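Local coordinates for heme-binding protein A / AI-2 binding protein A (PDB 6OFQ), which binds peptides in the periplasm and probably hands them to an ABC transporter, as a type II periplasmic binding protein, at residues Phe68-Thr73 with Phe526-Leu531; Pro171-Leu176 with Lys478-Leu483; Phe216-Trp219 with Ile225-Leu228; Phe438-Trp443 with Asp466-Ala471. All blocks are in the same frame, centred on the assembly; numbering follows the deposited sequence.

Interaction 1 (Phe68-Thr73 with Phe526-Leu531)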
# COMPACT_ATOMS: atom_id res chain seq x y z
N PHE A 68 3.95 13.11 -4.06
CA PHE A 68 2.81 13.16 -5.00
C PHE A 68 1.93 14.33 -4.62
O PHE A 68 1.49 14.47 -3.46
CB PHE A 68 2.09 11.81 -4.98
CG PHE A 68 3.00 10.75 -5.50
CD1 PHE A 68 3.21 10.63 -6.88
CD2 PHE A 68 3.61 9.89 -4.65
CE1 PHE A 68 4.11 9.69 -7.34
CE2 PHE A 68 4.52 8.96 -5.11
CZ PHE A 68 4.82 8.90 -6.45
N LYS A 69 1.64 15.19 -5.56
CA LYS A 69 0.80 16.35 -5.25
C LYS A 69 -0.57 15.87 -4.72
O LYS A 69 -1.19 14.97 -5.29
CB LYS A 69 0.60 17.14 -6.55
CG LYS A 69 -0.42 18.26 -6.41
CD LYS A 69 -0.41 19.15 -7.62
CE LYS A 69 -1.55 20.14 -7.53
NZ LYS A 69 -1.57 20.91 -8.81
N TYR A 70 -0.98 16.36 -3.55
CA TYR A 70 -2.16 15.79 -2.90
C TYR A 70 -3.40 15.71 -3.75
O TYR A 70 -3.72 16.66 -4.47
CB TYR A 70 -2.40 16.53 -1.56
CG TYR A 70 -3.46 15.82 -0.74
CD1 TYR A 70 -3.17 14.59 -0.17
CD2 TYR A 70 -4.77 16.26 -0.64
CE1 TYR A 70 -4.15 13.84 0.48
CE2 TYR A 70 -5.72 15.53 0.07
CZ TYR A 70 -5.46 14.29 0.59
OH TYR A 70 -6.40 13.55 1.21
N GLY A 71 -3.98 14.51 -3.80
CA GLY A 71 -5.16 14.28 -4.60
C GLY A 71 -4.90 13.73 -5.98
O GLY A 71 -5.80 13.46 -6.77
N THR A 72 -3.60 13.58 -6.26
CA THR A 72 -3.13 13.26 -7.63
C THR A 72 -2.10 12.13 -7.58
O THR A 72 -1.68 11.67 -6.51
CB THR A 72 -2.50 14.45 -8.37
OG1 THR A 72 -1.14 14.61 -7.99
CG2 THR A 72 -3.30 15.70 -8.18
N THR A 73 -1.65 11.73 -8.79
CA THR A 73 -0.50 10.83 -8.97
C THR A 73 0.69 11.53 -9.61
O THR A 73 1.60 10.87 -10.11
CB THR A 73 -0.91 9.59 -9.78
OG1 THR A 73 -1.19 9.99 -11.12
CG2 THR A 73 -2.15 8.92 -9.13
N PHE A 526 -2.84 14.39 5.86
CA PHE A 526 -3.88 15.30 6.34
C PHE A 526 -3.51 16.76 6.21
O PHE A 526 -4.26 17.60 6.68
CB PHE A 526 -4.21 14.98 7.82
CG PHE A 526 -4.67 13.56 8.01
CD1 PHE A 526 -5.78 13.05 7.35
CD2 PHE A 526 -3.96 12.71 8.83
CE1 PHE A 526 -6.14 11.71 7.42
CE2 PHE A 526 -4.36 11.39 8.97
CZ PHE A 526 -5.45 10.89 8.29
N PHE A 527 -2.36 17.13 5.64
CA PHE A 527 -1.94 18.51 5.55
C PHE A 527 -2.89 19.46 4.85
O PHE A 527 -2.78 20.66 5.11
CB PHE A 527 -0.47 18.64 5.10
CG PHE A 527 -0.08 18.15 3.71
CD1 PHE A 527 -0.78 17.25 2.91
CD2 PHE A 527 1.15 18.57 3.25
CE1 PHE A 527 -0.29 16.79 1.67
CE2 PHE A 527 1.67 18.12 2.05
CZ PHE A 527 0.95 17.24 1.25
N LYS A 528 -3.74 18.98 3.93
CA LYS A 528 -4.68 19.84 3.18
C LYS A 528 -6.06 19.80 3.78
O LYS A 528 -6.97 20.47 3.31
CB LYS A 528 -4.74 19.50 1.69
CG LYS A 528 -3.39 19.31 1.03
CD LYS A 528 -2.49 20.53 1.21
CE LYS A 528 -1.13 20.32 0.54
NZ LYS A 528 -0.20 21.44 0.75
N VAL A 529 -6.27 18.99 4.83
CA VAL A 529 -7.63 18.84 5.40
C VAL A 529 -7.90 20.00 6.36
O VAL A 529 -7.01 20.41 7.11
CB VAL A 529 -7.76 17.49 6.14
CG1 VAL A 529 -9.15 17.34 6.77
CG2 VAL A 529 -7.58 16.41 5.10
N TYR A 530 -9.13 20.53 6.35
CA TYR A 530 -9.43 21.60 7.30
C TYR A 530 -10.88 21.45 7.68
O TYR A 530 -11.67 20.68 7.10
CB TYR A 530 -9.18 23.00 6.70
CG TYR A 530 -10.00 23.37 5.49
CD1 TYR A 530 -9.65 22.97 4.20
CD2 TYR A 530 -11.20 24.05 5.61
CE1 TYR A 530 -10.41 23.28 3.10
CE2 TYR A 530 -11.95 24.38 4.51
CZ TYR A 530 -11.55 24.04 3.22
OH TYR A 530 -12.30 24.41 2.10
N LEU A 531 -11.21 22.17 8.76
CA LEU A 531 -12.58 22.18 9.26
C LEU A 531 -13.25 23.50 8.93
O LEU A 531 -12.69 24.57 9.18
CB LEU A 531 -12.54 21.98 10.77
CG LEU A 531 -11.76 20.76 11.27
CD1 LEU A 531 -11.87 20.63 12.81
CD2 LEU A 531 -12.20 19.48 10.55
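Tyr70 swings its ring across to Phe527 and Lys528 by setting CG opposite its own backbone nitrogen (chi1 -170°), while Phe527 holds its CG between the backbone nitrogen and the carbonyl carbon (chi1 64°), which brings CE1 to the tyrosine. The two side chains slide past one another in opposite directions. Phe527 CE1 arrives at the root of the tyrosine, 3.9 Å from Tyr70 CB, and lies little farther from Tyr70 CG and CD1. Lys528 brings aliphatic carbon to the other part of the contact: its CG sits 3.7 Å from Tyr70 CD2. Beyond CG the lysine chain bends and turns away from Tyr70, laying its CE over the centre of the Phe527 ring, 3.6 Å above the plane. Phe527 therefore has lysine methylene on one face and the tyrosine root against CE1.

Both partners stand on tight turns. Lys69 to Thr72 form a type II turn whose third position is Gly71, and Phe526 to Val529 form a type I turn, so two beta turns meet here, one in the loop joining strands 66-68 and 75-85, the other near the C-terminus. Lys69 O closes the first turn with two bonds, from Thr72 N at 2.9 Å and from Thr72 OG1 at 2.7 Å. The second is closed by Val529 N on Phe526 O, at 3.1 Å. Beyond the apolar patch, the Tyr70 hydroxyl is hydrogen-bonded to Val523 O and Lys517 N, which ties the far end of the ring to the same C-terminal region.

Interaction 2 (Pro171-Leu176 with Lys478-Leu483)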
# COMPACT_ATOMS: atom_id res chain seq x y z
N PRO A 171 18.53 1.32 -17.07
CA PRO A 171 17.41 2.27 -16.98
C PRO A 171 16.21 1.62 -16.29
O PRO A 171 15.97 0.43 -16.41
CB PRO A 171 17.07 2.59 -18.44
CG PRO A 171 17.78 1.58 -19.23
CD PRO A 171 18.86 0.96 -18.47
N GLU A 172 15.52 2.43 -15.50
CA GLU A 172 14.43 1.98 -14.60
C GLU A 172 13.35 3.04 -14.67
O GLU A 172 13.33 4.01 -13.94
CB GLU A 172 14.99 1.80 -13.18
CG GLU A 172 13.99 1.21 -12.20
CD GLU A 172 13.66 -0.26 -12.41
OE1 GLU A 172 14.54 -1.03 -12.81
OE2 GLU A 172 12.48 -0.56 -12.06
N ALA A 173 12.36 2.87 -15.54
CA ALA A 173 11.32 3.86 -15.78
C ALA A 173 10.60 4.28 -14.49
O ALA A 173 10.39 5.47 -14.33
CB ALA A 173 10.34 3.40 -16.86
N PRO A 174 10.25 3.34 -13.62
CA PRO A 174 9.58 3.75 -12.35
C PRO A 174 10.43 4.41 -11.31
O PRO A 174 9.89 4.82 -10.29
CB PRO A 174 9.06 2.43 -11.78
CG PRO A 174 9.14 1.46 -12.90
CD PRO A 174 10.26 1.87 -13.77
N PHE A 175 11.74 4.56 -11.52
CA PHE A 175 12.61 4.95 -10.39
C PHE A 175 12.23 6.28 -9.77
O PHE A 175 12.20 6.38 -8.54
CB PHE A 175 14.09 4.95 -10.85
CG PHE A 175 15.11 5.04 -9.72
CD1 PHE A 175 15.26 4.02 -8.81
CD2 PHE A 175 15.78 6.25 -9.49
CE1 PHE A 175 16.19 4.16 -7.79
CE2 PHE A 175 16.69 6.41 -8.46
CZ PHE A 175 16.86 5.36 -7.60
N LEU A 176 11.97 7.33 -10.55
CA LEU A 176 11.64 8.61 -9.98
C LEU A 176 10.40 8.50 -9.11
O LEU A 176 10.41 8.99 -7.97
CB LEU A 176 11.47 9.68 -11.04
CG LEU A 176 11.26 11.09 -10.52
CD1 LEU A 176 12.45 11.66 -9.81
CD2 LEU A 176 10.82 11.98 -11.68
N LYS A 478 3.98 4.32 -24.59
CA LYS A 478 3.40 3.39 -25.54
C LYS A 478 4.19 2.13 -25.70
O LYS A 478 3.58 1.05 -25.75
CB LYS A 478 3.23 4.05 -26.93
CG LYS A 478 2.06 5.01 -26.97
CD LYS A 478 0.73 4.57 -26.36
CE LYS A 478 -0.23 3.87 -27.32
NZ LYS A 478 -1.60 3.75 -26.74
N GLU A 479 5.53 2.25 -25.65
CA GLU A 479 6.35 1.04 -25.71
C GLU A 479 6.16 0.16 -24.47
O GLU A 479 6.08 -1.05 -24.57
CB GLU A 479 7.85 1.26 -25.94
CG GLU A 479 8.14 2.00 -27.24
CD GLU A 479 9.61 2.32 -27.41
OE1 GLU A 479 10.45 1.73 -26.74
OE2 GLU A 479 9.88 3.12 -28.35
N ARG A 480 6.14 0.80 -23.31
CA ARG A 480 5.89 0.03 -22.08
C ARG A 480 4.49 -0.58 -22.10
O ARG A 480 4.34 -1.74 -21.69
CB ARG A 480 6.03 1.00 -20.88
CG ARG A 480 7.45 1.51 -20.67
CD ARG A 480 7.49 2.43 -19.44
NE ARG A 480 7.40 1.67 -18.21
CZ ARG A 480 6.98 2.10 -17.02
NH1 ARG A 480 6.65 3.33 -16.78
NH2 ARG A 480 6.95 1.21 -16.04
N GLU A 481 3.50 0.16 -22.57
CA GLU A 481 2.12 -0.34 -22.63
C GLU A 481 2.08 -1.63 -23.45
O GLU A 481 1.44 -2.62 -23.06
CB GLU A 481 1.20 0.71 -23.26
CG GLU A 481 -0.28 0.33 -23.29
CD GLU A 481 -1.12 1.61 -23.45
OE1 GLU A 481 -0.81 2.34 -24.41
OE2 GLU A 481 -1.87 2.00 -22.52
N ALA A 482 2.77 -1.65 -24.60
CA ALA A 482 2.72 -2.88 -25.40
C ALA A 482 3.22 -4.09 -24.69
O ALA A 482 2.64 -5.18 -24.72
CB ALA A 482 3.45 -2.66 -26.74
N LEU A 483 4.27 -3.90 -23.90
CA LEU A 483 4.83 -4.99 -23.09
C LEU A 483 3.89 -5.38 -21.94
O LEU A 483 3.70 -6.57 -21.66
CB LEU A 483 6.22 -4.60 -22.57
CG LEU A 483 7.29 -4.42 -23.65
CD1 LEU A 483 8.44 -3.51 -23.17
CD2 LEU A 483 7.84 -5.79 -23.99
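The loop leading into helix 175-178 rests here on an arginine from the long helix 477-494, with Ala173 and Pro174 meeting the flat end of Arg480. The methyl group does most of the touching: Ala173 CB stands over the centre of one guanidinium face, 3.5 Å above its plane, with Arg480 CZ its nearest partner, 3.6 Å from Ala173 CB. Pro174 comes in obliquely beside it, with Pro174 CG 3.8 Å from Arg480 NH2. This is van der Waals packing of small apolar groups on a delocalised cation, and the polar work of the arginine is done elsewhere.

The guanidinium reaches the loop because the Arg480 chain, extended through chi2, bends at chi3 (74°). On the loop side, Glu172 to Phe175 make a type I turn that runs straight into the helix, closed by Phe175 N on Glu172 O at 2.9 Å; it is this turn that presents Ala173 and Pro174 together. The nitrogens of the guanidinium are bonded elsewhere: NH1 forms a salt bridge with Asp434, NH2 bonds to the hydroxyl of Tyr484 one turn further along the arginine's own helix, and NE bonds to Ala471 O. These three partners would fix the rotation of the group and hold its flat face toward the methyl. Nearby, Glu172 bridges to Lys472 and Arg473, adding a charged link between the same loop and the end of helix 462-473.

Interaction 3 (Phe216-Trp219 with Ile225-Leu228)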
# COMPACT_ATOMS: atom_id res chain seq x y z
N PHE A 216 4.99 13.15 15.64
CA PHE A 216 4.44 12.15 16.55
C PHE A 216 4.31 12.69 17.99
O PHE A 216 5.24 13.36 18.44
CB PHE A 216 5.40 10.97 16.56
CG PHE A 216 5.07 9.84 17.45
CD1 PHE A 216 5.42 9.85 18.79
CD2 PHE A 216 4.48 8.70 16.95
CE1 PHE A 216 5.15 8.76 19.63
CE2 PHE A 216 4.27 7.59 17.75
CZ PHE A 216 4.60 7.63 19.07
N PHE A 217 3.17 12.36 18.60
CA PHE A 217 3.00 12.59 20.06
C PHE A 217 2.85 11.32 20.84
O PHE A 217 3.50 11.17 21.89
CB PHE A 217 1.91 13.60 20.34
CG PHE A 217 1.72 13.90 21.79
CD1 PHE A 217 2.66 14.67 22.45
CD2 PHE A 217 0.64 13.39 22.46
CE1 PHE A 217 2.52 14.92 23.80
CE2 PHE A 217 0.51 13.63 23.81
CZ PHE A 217 1.42 14.43 24.45
N LEU A 218 1.99 10.41 20.45
CA LEU A 218 1.73 9.20 21.19
C LEU A 218 1.25 8.08 20.30
O LEU A 218 0.57 8.36 19.29
CB LEU A 218 0.61 9.59 22.19
CG LEU A 218 -0.15 8.62 23.03
CD1 LEU A 218 -0.86 9.51 24.03
CD2 LEU A 218 -1.23 7.97 22.19
N TRP A 219 1.56 6.86 20.68
CA TRP A 219 1.01 5.67 20.05
C TRP A 219 0.57 4.69 21.13
O TRP A 219 1.41 4.11 21.82
CB TRP A 219 2.05 5.04 19.14
CG TRP A 219 1.66 3.75 18.42
CD1 TRP A 219 0.36 3.27 18.20
CD2 TRP A 219 2.53 2.87 17.75
NE1 TRP A 219 0.43 2.12 17.47
CE2 TRP A 219 1.75 1.87 17.16
CE3 TRP A 219 3.93 2.85 17.57
CZ2 TRP A 219 2.32 0.87 16.36
CZ3 TRP A 219 4.48 1.83 16.80
CH2 TRP A 219 3.70 0.83 16.27
N ILE A 225 -3.28 6.86 17.78
CA ILE A 225 -2.06 7.63 17.57
C ILE A 225 -2.45 9.09 17.55
O ILE A 225 -3.46 9.49 16.92
CB ILE A 225 -1.47 7.22 16.21
CG1 ILE A 225 -0.97 5.77 16.32
CG2 ILE A 225 -0.37 8.20 15.79
CD1 ILE A 225 -0.92 5.09 14.97
N ILE A 226 -1.62 9.93 18.19
CA ILE A 226 -1.81 11.37 18.17
C ILE A 226 -0.67 12.01 17.42
O ILE A 226 0.51 11.73 17.72
CB ILE A 226 -1.92 11.99 19.60
CG1 ILE A 226 -3.16 11.44 20.30
CG2 ILE A 226 -1.95 13.50 19.53
CD1 ILE A 226 -3.30 11.88 21.75
N LEU A 227 -1.03 12.80 16.41
CA LEU A 227 -0.12 13.61 15.60
C LEU A 227 -0.38 15.07 15.92
O LEU A 227 -1.55 15.49 15.97
CB LEU A 227 -0.35 13.40 14.09
CG LEU A 227 -0.26 11.93 13.69
CD1 LEU A 227 -0.66 11.78 12.21
CD2 LEU A 227 1.09 11.29 13.96
N LEU A 228 0.68 15.87 16.02
CA LEU A 228 0.54 17.30 16.19
C LEU A 228 1.11 18.06 15.01
O LEU A 228 2.13 17.61 14.43
CB LEU A 228 1.26 17.67 17.50
CG LEU A 228 0.74 17.04 18.79
CD1 LEU A 228 1.62 17.30 19.99
CD2 LEU A 228 -0.69 17.57 18.99
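Phe217 and Leu218 both turn their backbone N-H toward one acceptor, Ile226 O. The bond from Phe217 N is 2.9 Å long; the one from Leu218 N to the same oxygen is weak, at 3.4 Å. In return Ile226 N reaches Leu218 O over 2.9 Å, and that oxygen also receives a CA-H contact from Ile225 CA at 3.2 Å.

Side chains pack outward from this ladder. Trp219 and Ile225 lie alongside each other, pointing the same way, with Trp219 CD1 only 3.4 Å from Ile225 CG1. Phe217 also runs beside Ile226, its CD2 against the CG2 methyl, while Leu228 crosses its root and puts CD1 3.7 Å from Phe217 CB. CG of Phe217 is opposite the backbone nitrogen (chi1 -179°); this puts CD2 by Ile226 and CD1 by Leu228, at the root of the ring, while the residue itself is exposed. The Leu218 and Ile226 chains meet more lightly, their CD1 methyls 4.1 Å apart.

Further out, the indole nitrogen of Trp219 bonds to Asp40, while Phe216 and Leu227 pack on helix 52-61. Ile225 and Leu227 carry backbone bonds onward to strand 242-247, so strand 224-229 is an inner strand and 214-220 an outer one of the mixed sheet. Pairing shifts by one residue between Phe216 opposite Leu227 and Leu218 opposite Ile226, with the extra residue, Phe217, at a backbone phi/psi of -115°/-49°. Two consecutive residues facing one across an antiparallel pair of strands define a classic beta bulge, set here in a beta hairpin.

Interaction 4 (Phe438-Trp443 with Asp466-Ala471)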
# COMPACT_ATOMS: atom_id res chain seq x y z
N PHE A 438 2.16 -2.82 -9.43
CA PHE A 438 1.34 -4.00 -9.20
C PHE A 438 2.06 -5.21 -9.78
O PHE A 438 2.30 -6.23 -9.08
CB PHE A 438 -0.09 -3.93 -9.77
CG PHE A 438 -1.00 -2.91 -9.10
CD1 PHE A 438 -0.81 -1.52 -9.22
CD2 PHE A 438 -2.16 -3.36 -8.45
CE1 PHE A 438 -1.75 -0.65 -8.65
CE2 PHE A 438 -3.05 -2.46 -7.87
CZ PHE A 438 -2.86 -1.11 -8.00
N LEU A 439 2.29 -5.20 -11.09
CA LEU A 439 2.78 -6.37 -11.75
C LEU A 439 4.15 -6.81 -11.24
O LEU A 439 4.36 -8.00 -11.00
CB LEU A 439 2.84 -6.17 -13.25
CG LEU A 439 1.50 -5.80 -13.91
CD1 LEU A 439 1.76 -5.47 -15.38
CD2 LEU A 439 0.51 -6.94 -13.76
N TYR A 440 5.10 -5.92 -11.06
CA TYR A 440 6.43 -6.35 -10.64
C TYR A 440 6.50 -6.53 -9.14
O TYR A 440 6.99 -7.56 -8.61
CB TYR A 440 7.52 -5.39 -11.13
CG TYR A 440 8.90 -6.03 -11.09
CD1 TYR A 440 9.24 -6.89 -12.11
CD2 TYR A 440 9.79 -5.84 -10.06
CE1 TYR A 440 10.46 -7.55 -12.12
CE2 TYR A 440 11.05 -6.49 -10.09
CZ TYR A 440 11.30 -7.33 -11.13
OH TYR A 440 12.53 -8.04 -11.29
N THR A 441 5.93 -5.60 -8.40
CA THR A 441 6.06 -5.67 -6.96
C THR A 441 5.31 -6.85 -6.37
O THR A 441 5.71 -7.35 -5.31
CB THR A 441 5.51 -4.35 -6.40
OG1 THR A 441 6.26 -3.29 -7.00
CG2 THR A 441 5.69 -4.20 -4.86
N LEU A 442 4.20 -7.26 -6.99
CA LEU A 442 3.33 -8.32 -6.44
C LEU A 442 3.38 -9.64 -7.15
O LEU A 442 2.95 -10.66 -6.61
CB LEU A 442 1.85 -7.90 -6.34
CG LEU A 442 1.66 -6.52 -5.71
CD1 LEU A 442 0.19 -6.13 -5.84
CD2 LEU A 442 2.10 -6.43 -4.26
N TRP A 443 3.83 -9.66 -8.40
CA TRP A 443 3.68 -10.83 -9.25
C TRP A 443 4.93 -11.37 -9.95
O TRP A 443 4.87 -12.30 -10.75
CB TRP A 443 2.56 -10.61 -10.30
CG TRP A 443 1.18 -10.27 -9.70
CD1 TRP A 443 0.63 -9.04 -9.53
CD2 TRP A 443 0.27 -11.22 -9.12
NE1 TRP A 443 -0.58 -9.14 -8.87
CE2 TRP A 443 -0.81 -10.48 -8.60
CE3 TRP A 443 0.27 -12.61 -9.01
CZ2 TRP A 443 -1.89 -11.11 -8.01
CZ3 TRP A 443 -0.83 -13.21 -8.40
CH2 TRP A 443 -1.88 -12.47 -7.92
N ASP A 466 9.99 -11.54 -17.47
CA ASP A 466 10.93 -10.99 -18.46
C ASP A 466 10.29 -9.81 -19.17
O ASP A 466 10.95 -8.80 -19.50
CB ASP A 466 11.37 -12.02 -19.47
CG ASP A 466 12.38 -13.05 -18.92
OD1 ASP A 466 12.90 -12.85 -17.81
OD2 ASP A 466 12.53 -14.08 -19.64
N LEU A 467 8.97 -9.87 -19.44
CA LEU A 467 8.31 -8.73 -20.05
C LEU A 467 8.29 -7.54 -19.13
O LEU A 467 8.47 -6.39 -19.59
CB LEU A 467 6.86 -9.07 -20.41
CG LEU A 467 6.67 -9.97 -21.64
CD1 LEU A 467 5.29 -10.60 -21.71
CD2 LEU A 467 6.91 -9.22 -22.91
N LEU A 468 8.07 -7.77 -17.85
CA LEU A 468 8.11 -6.68 -16.88
C LEU A 468 9.47 -6.02 -16.78
O LEU A 468 9.55 -4.80 -16.65
CB LEU A 468 7.71 -7.13 -15.47
CG LEU A 468 6.35 -7.86 -15.36
CD1 LEU A 468 6.01 -8.09 -13.88
CD2 LEU A 468 5.24 -7.09 -16.04
N ILE A 469 10.53 -6.82 -16.89
CA ILE A 469 11.87 -6.29 -16.90
C ILE A 469 12.12 -5.45 -18.15
O ILE A 469 12.63 -4.33 -18.05
CB ILE A 469 12.90 -7.41 -16.69
CG1 ILE A 469 12.80 -8.05 -15.28
CG2 ILE A 469 14.31 -6.85 -16.97
CD1 ILE A 469 13.47 -9.39 -15.19
N LYS A 470 11.72 -5.94 -19.32
CA LYS A 470 11.79 -5.10 -20.50
C LYS A 470 11.06 -3.80 -20.37
O LYS A 470 11.53 -2.75 -20.82
CB LYS A 470 11.23 -5.83 -21.71
CG LYS A 470 12.11 -6.93 -22.18
CD LYS A 470 11.53 -7.53 -23.47
CE LYS A 470 12.22 -8.81 -23.87
NZ LYS A 470 13.45 -8.43 -24.60
N ALA A 471 9.89 -3.85 -19.76
CA ALA A 471 9.08 -2.65 -19.59
C ALA A 471 9.65 -1.64 -18.60
O ALA A 471 9.34 -0.46 -18.70
CB ALA A 471 7.67 -2.95 -19.16
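Leu468 packs against helix 436-443 at Leu439 and Tyr440, and the contact is van der Waals packing, of side chain on side chain and of one methyl on main chain. Its two methyls divide the work. CD2 lies against the Leu439 side chain, 3.9 Å from Leu439 CD1, and CD1 is 3.8 Å from Leu439 CB; the two leucines cross at about a right angle. The CD1 methyl also presses on main chain, sitting 3.3 Å from Leu439 O and 3.7 Å from Tyr440 N, so it rests directly on the backbone between the two residues.

Aromatic contacts come next. Leu468 CB meets the Tyr440 ring at its edge, near the ring plane, 3.7 Å from Tyr440 CD1. Ile469 follows further along the ring, with its CG1 4.0 Å from Tyr440 CE1 and approaching obliquely. Tyr440 presents that side of its ring because its CG stands opposite the backbone nitrogen (chi1 -162°), which sends the ring slantwise over Leu468 and Ile469. The ring has a cation-pi partner as well, Lys472, from the next part of helix 462-473.

Outside the pair, Phe464 of helix 462-473 and Tyr484 of helix 477-494 also pack on Leu439, extending the apolar layer. The segment axes approach to 10.1 Å and cross at -134°. It is an oblique, broadly antiparallel helix-helix packing, carried mainly by Leu468, with Ile469 beside it, within the helical layer beside the mixed sheet that includes strand 423-429.

In the fold
Interactions 2 and 4 are neighbours, with centres about 10 Å apart, and they meet where helix 462-473 of interaction 4 packs on helix 477-494 of interaction 2, Leu483 lying against Leu467. Both are buried, yet interaction 4 is van der Waals packing, chiefly of apolar side chains, whereas interaction 2 packs carbon on a charged group. Interaction 3, about 37 Å from interaction 4 between centres and across the middle of the chain, differs again: a partly buried sheet ladder held by backbone bonds. Interaction 1 is another buried apolar contact, but between turns, and it joins parts of the chain 453 residues apart, enclosing the other three in sequence.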